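Local coordinates for ESSC (Geobacillus thermodenitrificans, PDB 5FWH), which is a component of the bacterial type VII secretion apparatus, here its N-terminal forkhead-associated (FHA) region, which probably serves in protein-protein recognition within the secretion machine, at residues Y96-G101 with E173-A177; Q113-E117 with V184-L188; N43-Q47 with V59-G63. One frame throughout, in Å; residues are numbered along the deposited sequence.

Contact 1. Residues Y96-G101 with E173-A177; sequences YVYYVG and EDLLA
Strands 94-99 and 175-180 are antiparallel neighbours in a beta-sheet of the FHA fold, and Tyr-98 and Leu-176 form a hydrogen-bonded pair between them. The short segments 96-99 and 175-177 run at 158° with their axes 4.6 Å apart. Tyr-98 N gives to Leu-176 O at 2.9 Å, and Leu-176 N returns a bond to Tyr-98 O. A third bond lies past the end of the strands, where Val-100 N reaches Asp-174 O at 2.8 Å in an almost straight line. It carries the ladder into the turn.

Val-97, Tyr-99, Leu-175 and Ala-177 lie on one face of the sheet. Val-97 turns CG1 anti to its own N (chi1 -179°), which brings this methyl to 3.6 Å from Leu-175 CD2. Its other methyl, CG2, lies 4.0 Å from Ala-177 CB. The Tyr-99 ring passes beside Asp-174, with CE1 3.8 Å from Asp-174 CB. The ring and the carboxylate are inclined by 39°. Gly-101 N lies over the centre of one face of this ring, 3.7 Å from its plane.

Tyr-98 and Leu-176 lie on the other face. Val-100 CG2 is directed at the turn of the partner strand and lies 3.6 Å from Asp-174 O. Val-100 and Leu-176 also pack on Phe-170 of the next strand. At the far end, the Tyr-96 hydroxyl leads away from the contact and bonds to Glu-183 and Val-184 N. Glu-173 OE2 forms a salt bridge with Lys-127.

The contact is a regular antiparallel strand pair, continued by one bond into the loops, in a sheet consistent with the beta-sandwich of FHA domains.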
# COMPACT_ATOMS: atom_id res chain seq x y z
N TYR A 96 1.82 10.55 9.46
CA TYR A 96 2.89 11.45 9.75
C TYR A 96 2.90 12.44 8.64
O TYR A 96 2.71 12.04 7.51
CB TYR A 96 4.20 10.69 9.66
CG TYR A 96 4.37 9.63 10.65
CD1 TYR A 96 3.88 8.38 10.40
CD2 TYR A 96 5.03 9.88 11.85
CE1 TYR A 96 4.00 7.40 11.34
CE2 TYR A 96 5.18 8.91 12.78
CZ TYR A 96 4.66 7.67 12.52
OH TYR A 96 4.81 6.69 13.45
N VAL A 97 3.22 13.68 8.90
CA VAL A 97 3.34 14.65 7.82
C VAL A 97 4.66 15.31 7.99
O VAL A 97 4.98 15.74 9.05
CB VAL A 97 2.21 15.70 7.78
CG1 VAL A 97 2.40 16.66 6.60
CG2 VAL A 97 0.88 14.98 7.66
N TYR A 98 5.44 15.31 6.93
CA TYR A 98 6.74 15.93 6.93
C TYR A 98 6.78 17.14 6.04
O TYR A 98 6.23 17.12 4.91
CB TYR A 98 7.81 14.93 6.43
CG TYR A 98 7.80 13.66 7.30
CD1 TYR A 98 8.31 13.66 8.62
CD2 TYR A 98 7.23 12.51 6.82
CE1 TYR A 98 8.28 12.50 9.40
CE2 TYR A 98 7.21 11.35 7.59
CZ TYR A 98 7.71 11.38 8.89
OH TYR A 98 7.65 10.19 9.57
N TYR A 99 7.52 18.13 6.51
CA TYR A 99 7.84 19.33 5.75
C TYR A 99 9.14 19.09 4.98
O TYR A 99 10.16 18.79 5.58
CB TYR A 99 7.92 20.57 6.68
CG TYR A 99 8.36 21.78 5.96
CD1 TYR A 99 7.51 22.40 5.09
CD2 TYR A 99 9.65 22.27 6.09
CE1 TYR A 99 7.91 23.50 4.35
CE2 TYR A 99 10.07 23.38 5.36
CZ TYR A 99 9.19 24.00 4.50
OH TYR A 99 9.54 25.10 3.77
N VAL A 100 9.08 19.19 3.65
CA VAL A 100 10.20 18.87 2.80
C VAL A 100 10.47 20.00 1.79
O VAL A 100 11.12 19.77 0.79
CB VAL A 100 10.01 17.52 2.06
CG1 VAL A 100 9.97 16.36 3.04
CG2 VAL A 100 8.75 17.53 1.19
N GLY A 101 9.98 21.20 2.09
CA GLY A 101 10.26 22.40 1.32
C GLY A 101 11.73 22.80 1.18
O GLY A 101 12.09 23.52 0.25
N GLU A 173 3.33 20.62 -2.56
CA GLU A 173 4.72 20.55 -2.97
C GLU A 173 5.69 20.45 -1.82
O GLU A 173 6.79 19.86 -1.98
CB GLU A 173 5.05 21.80 -3.73
CG GLU A 173 6.41 21.81 -4.41
CD GLU A 173 6.93 23.23 -4.62
OE1 GLU A 173 6.11 24.19 -4.66
OE2 GLU A 173 8.16 23.39 -4.74
N ASP A 174 5.35 21.06 -0.70
CA ASP A 174 6.28 21.10 0.44
C ASP A 174 5.92 20.12 1.60
O ASP A 174 6.64 20.08 2.59
CB ASP A 174 6.46 22.57 0.94
CG ASP A 174 5.13 23.38 1.06
OD1 ASP A 174 4.12 22.80 1.50
OD2 ASP A 174 5.11 24.59 0.70
N LEU A 175 4.85 19.32 1.46
CA LEU A 175 4.33 18.47 2.53
C LEU A 175 3.99 17.05 2.07
O LEU A 175 3.11 16.84 1.23
CB LEU A 175 3.08 19.08 3.16
CG LEU A 175 3.40 20.31 4.06
CD1 LEU A 175 2.59 21.51 3.65
CD2 LEU A 175 3.18 20.04 5.54
N LEU A 176 4.62 16.09 2.74
CA LEU A 176 4.54 14.69 2.37
C LEU A 176 3.93 13.89 3.50
O LEU A 176 4.48 13.89 4.61
CB LEU A 176 5.94 14.19 2.05
CG LEU A 176 6.03 12.70 1.81
CD1 LEU A 176 5.26 12.37 0.54
CD2 LEU A 176 7.49 12.32 1.75
N ALA A 177 2.79 13.26 3.24
CA ALA A 177 2.11 12.49 4.24
C ALA A 177 2.37 11.05 3.96
O ALA A 177 2.34 10.59 2.80
CB ALA A 177 0.63 12.77 4.29

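Contact 2. Residues Q113-E117 with V184-L188; sequences QADIE and VVSSL
Asp-115 O is gripped by two donors of the opposite segment. Ser-186 OG gives it a bond of 2.7 Å, and Ser-187 N a longer one of 3.1 Å. The donors come from opposite faces of the carbonyl plane. Ser-186 OG is anti to the backbone N (chi1 -162°), which carries the hydroxyl across to Asp-115. Ser-186 OG also accepts from Leu-188 N at 3.1 Å, closing an ST turn. The hydroxyl thus ties the turn to the 113-117 segment.

Further along, Glu-117 N gives a nearly straight bond of 2.7 Å to Val-185 O. Ile-116 packs with two branches. CG2 lies 3.7 Å from Val-184 CG1, and CG1 meets Leu-188 CD1 at 3.9 Å. On the other face, Glu-117 lies across Val-185, with OE1 3.5 Å from CG1 of that valine.

Asp-115 OD2 accepts from Leu-107 N, so the aspartate links its loop to strand 105-109. Strand 116-117 lies parallel to 105-109 and antiparallel to the weakly bonded 185-186, outermost at one edge of this sheet within the chain. Ile-116 and Val-184 also rest on Val-178 of strand 175-180, and Leu-188 covers Tyr-98 of strand 94-99.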
# COMPACT_ATOMS: atom_id res chain seq x y z
N GLN A 113 21.18 5.53 5.84
CA GLN A 113 21.06 6.96 5.56
C GLN A 113 19.76 7.38 4.86
O GLN A 113 19.66 8.52 4.39
CB GLN A 113 22.31 7.42 4.82
CG GLN A 113 23.62 7.00 5.56
CD GLN A 113 23.66 7.47 7.01
OE1 GLN A 113 24.02 6.73 7.93
NE2 GLN A 113 23.30 8.71 7.22
N ALA A 114 18.75 6.50 4.86
CA ALA A 114 17.43 6.78 4.29
C ALA A 114 16.75 7.89 5.03
O ALA A 114 16.79 7.95 6.25
CB ALA A 114 16.55 5.53 4.35
N ASP A 115 16.15 8.81 4.28
CA ASP A 115 15.27 9.84 4.90
C ASP A 115 14.02 9.23 5.57
O ASP A 115 13.50 9.74 6.57
CB ASP A 115 14.87 10.88 3.85
CG ASP A 115 16.09 11.55 3.20
OD1 ASP A 115 16.60 12.50 3.84
OD2 ASP A 115 16.53 11.14 2.07
N ILE A 116 13.47 8.17 4.97
CA ILE A 116 12.40 7.41 5.56
C ILE A 116 12.84 5.97 5.53
O ILE A 116 13.05 5.44 4.46
CB ILE A 116 11.06 7.53 4.82
CG1 ILE A 116 10.61 9.01 4.76
CG2 ILE A 116 9.99 6.66 5.47
CD1 ILE A 116 9.32 9.16 3.98
N GLU A 117 12.91 5.36 6.72
CA GLU A 117 13.43 3.98 6.86
C GLU A 117 12.32 2.93 6.89
O GLU A 117 11.41 3.00 7.73
CB GLU A 117 14.29 3.83 8.09
CG GLU A 117 15.70 4.40 7.90
CD GLU A 117 16.60 4.18 9.11
OE1 GLU A 117 16.52 5.02 10.04
OE2 GLU A 117 17.38 3.17 9.12
N VAL A 184 6.81 5.15 11.65
CA VAL A 184 7.72 5.45 10.58
C VAL A 184 8.96 6.05 11.22
O VAL A 184 8.84 6.87 12.12
CB VAL A 184 7.08 6.48 9.66
CG1 VAL A 184 8.06 6.95 8.62
CG2 VAL A 184 5.89 5.83 8.99
N VAL A 185 10.12 5.68 10.71
CA VAL A 185 11.38 6.22 11.16
C VAL A 185 11.90 7.12 10.09
O VAL A 185 12.05 6.70 8.93
CB VAL A 185 12.37 5.10 11.41
CG1 VAL A 185 13.70 5.66 11.96
CG2 VAL A 185 11.75 4.10 12.39
N SER A 186 12.10 8.38 10.48
CA SER A 186 12.45 9.43 9.55
C SER A 186 13.43 10.43 10.11
O SER A 186 13.31 10.87 11.22
CB SER A 186 11.18 10.20 9.07
OG SER A 186 11.51 10.93 7.86
N SER A 187 14.35 10.88 9.27
CA SER A 187 15.17 12.04 9.61
C SER A 187 14.55 13.34 9.11
O SER A 187 15.19 14.35 9.18
CB SER A 187 16.55 11.86 9.01
OG SER A 187 16.44 11.82 7.63
N LEU A 188 13.32 13.32 8.60
CA LEU A 188 12.69 14.54 8.05
C LEU A 188 12.06 15.38 9.15
O LEU A 188 11.82 14.88 10.22
CB LEU A 188 11.63 14.18 7.01
CG LEU A 188 12.18 13.52 5.72
CD1 LEU A 188 11.08 12.83 4.95
CD2 LEU A 188 12.89 14.51 4.84

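Contact 3. Residues N43-Q47 with V59-G63; sequences NGYIQ and VLQGG
Backbone bonds join Gln-47 and Leu-60, an antiparallel hydrogen-bonded pair. Gln-47 N gives to Leu-60 O and Leu-60 N gives to Gln-47 O, both at 2.9 Å. Ile-46 CA adds a CA-H...O contact of 3.6 Å with Leu-60 O. Toward Asn-43 and Gly-63 the strands give way to loops.

A side-chain bond adds to the backbone pair. The Gln-47 chain bends at chi2 (80°) and turns its amide back along the partner segment. Gln-47 OE1 then accepts from Gly-63 N at 2.8 Å, with the donor tilted 33° from the amide carbonyl plane.

Apolar contacts come from Ile-46. Its CD1 lies 3.5 Å from Gln-61 CG, against the aliphatic part of an extended chain. Its CG2 meets Val-59 CG1 more loosely, at 4.1 Å. On the other face, Leu-60 CD1 lies 3.9 Å from Gln-47 CB.

The amides of Asn-43 and Gln-61 cross with their planes 58° apart. Gln-61 NE2 bonds to Asp-78 O, which anchors it beyond the two segments. Tyr-45 turns away, stacks edge-to-face with His-32 and bonds to Gln-29.

This pairing is typical of the open end of a beta hairpin, here formed by strands 46-50 and 57-60.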
# COMPACT_ATOMS: atom_id res chain seq x y z
N ASN A 43 -11.31 -22.03 -8.99
CA ASN A 43 -11.34 -22.59 -7.61
C ASN A 43 -12.03 -21.64 -6.56
O ASN A 43 -11.56 -21.48 -5.43
CB ASN A 43 -9.96 -23.20 -7.14
CG ASN A 43 -8.73 -22.28 -7.35
OD1 ASN A 43 -8.85 -21.07 -7.53
ND2 ASN A 43 -7.53 -22.89 -7.28
N GLY A 44 -13.16 -21.02 -6.91
CA GLY A 44 -13.88 -20.25 -5.90
C GLY A 44 -13.48 -18.79 -5.89
O GLY A 44 -12.38 -18.42 -6.30
N TYR A 45 -14.40 -17.92 -5.49
CA TYR A 45 -14.06 -16.58 -5.19
C TYR A 45 -13.26 -16.64 -3.87
O TYR A 45 -13.09 -17.73 -3.25
CB TYR A 45 -15.33 -15.68 -5.13
CG TYR A 45 -16.18 -15.69 -6.42
CD1 TYR A 45 -15.60 -15.53 -7.68
CD2 TYR A 45 -17.58 -15.88 -6.38
CE1 TYR A 45 -16.35 -15.58 -8.85
CE2 TYR A 45 -18.35 -15.92 -7.56
CZ TYR A 45 -17.74 -15.76 -8.80
OH TYR A 45 -18.49 -15.78 -9.99
N ILE A 46 -12.69 -15.50 -3.47
CA ILE A 46 -11.98 -15.40 -2.24
C ILE A 46 -12.84 -14.72 -1.29
O ILE A 46 -13.38 -13.63 -1.60
CB ILE A 46 -10.63 -14.70 -2.39
CG1 ILE A 46 -9.75 -15.38 -3.48
CG2 ILE A 46 -9.86 -14.69 -1.06
CD1 ILE A 46 -9.56 -16.89 -3.25
N GLN A 47 -13.03 -15.37 -0.14
CA GLN A 47 -13.80 -14.80 0.95
C GLN A 47 -12.85 -14.40 2.05
O GLN A 47 -12.00 -15.20 2.46
CB GLN A 47 -14.82 -15.81 1.52
CG GLN A 47 -15.83 -16.46 0.55
CD GLN A 47 -15.29 -17.63 -0.27
OE1 GLN A 47 -14.80 -18.68 0.25
NE2 GLN A 47 -15.40 -17.50 -1.56
N VAL A 59 -9.36 -16.33 5.77
CA VAL A 59 -9.27 -16.37 4.35
C VAL A 59 -9.79 -17.74 3.93
O VAL A 59 -9.26 -18.80 4.34
CB VAL A 59 -7.85 -16.15 3.77
CG1 VAL A 59 -7.91 -16.20 2.23
CG2 VAL A 59 -7.27 -14.79 4.14
N LEU A 60 -10.82 -17.71 3.12
CA LEU A 60 -11.40 -18.93 2.56
C LEU A 60 -11.39 -18.83 1.01
O LEU A 60 -11.52 -17.78 0.41
CB LEU A 60 -12.83 -19.11 3.06
CG LEU A 60 -13.29 -18.57 4.41
CD1 LEU A 60 -14.81 -18.46 4.40
CD2 LEU A 60 -12.89 -19.53 5.53
N GLN A 61 -11.24 -19.93 0.33
CA GLN A 61 -11.26 -19.85 -1.14
C GLN A 61 -12.45 -20.60 -1.76
O GLN A 61 -13.06 -20.07 -2.67
CB GLN A 61 -9.92 -20.25 -1.71
CG GLN A 61 -9.90 -20.37 -3.23
CD GLN A 61 -8.51 -20.69 -3.76
OE1 GLN A 61 -7.72 -21.34 -3.07
NE2 GLN A 61 -8.22 -20.26 -4.99
N GLY A 62 -12.81 -21.77 -1.26
CA GLY A 62 -14.11 -22.34 -1.69
C GLY A 62 -15.14 -22.45 -0.58
O GLY A 62 -15.86 -23.43 -0.49
N GLY A 63 -15.20 -21.45 0.29
CA GLY A 63 -15.87 -21.65 1.55
C GLY A 63 -15.04 -22.47 2.51
O GLY A 63 -15.48 -22.71 3.65

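In the fold
Contacts 1 and 2 lie on the same side of the chain's centre, and contact 3 lies on the opposite side, about 41 Å and 39 Å from them, centre to centre. Contacts 1 and 2 are partly buried and touch each other: Tyr-98 of contact 1 packs on Val-184, Ser-186 and Leu-188 of contact 2. Contact 1 lies within one sheet and contact 2 within another, and their segments alternate along the chain. Contact 3 is a surface contact within a local hairpin. Contact 1 relies on regular backbone bonds and apolar faces. Contact 2 adds a serine hydroxyl at a weakly bonded edge strand, whereas contact 3 joins the Gln-47 side chain, in a strand, to exposed Gly-63.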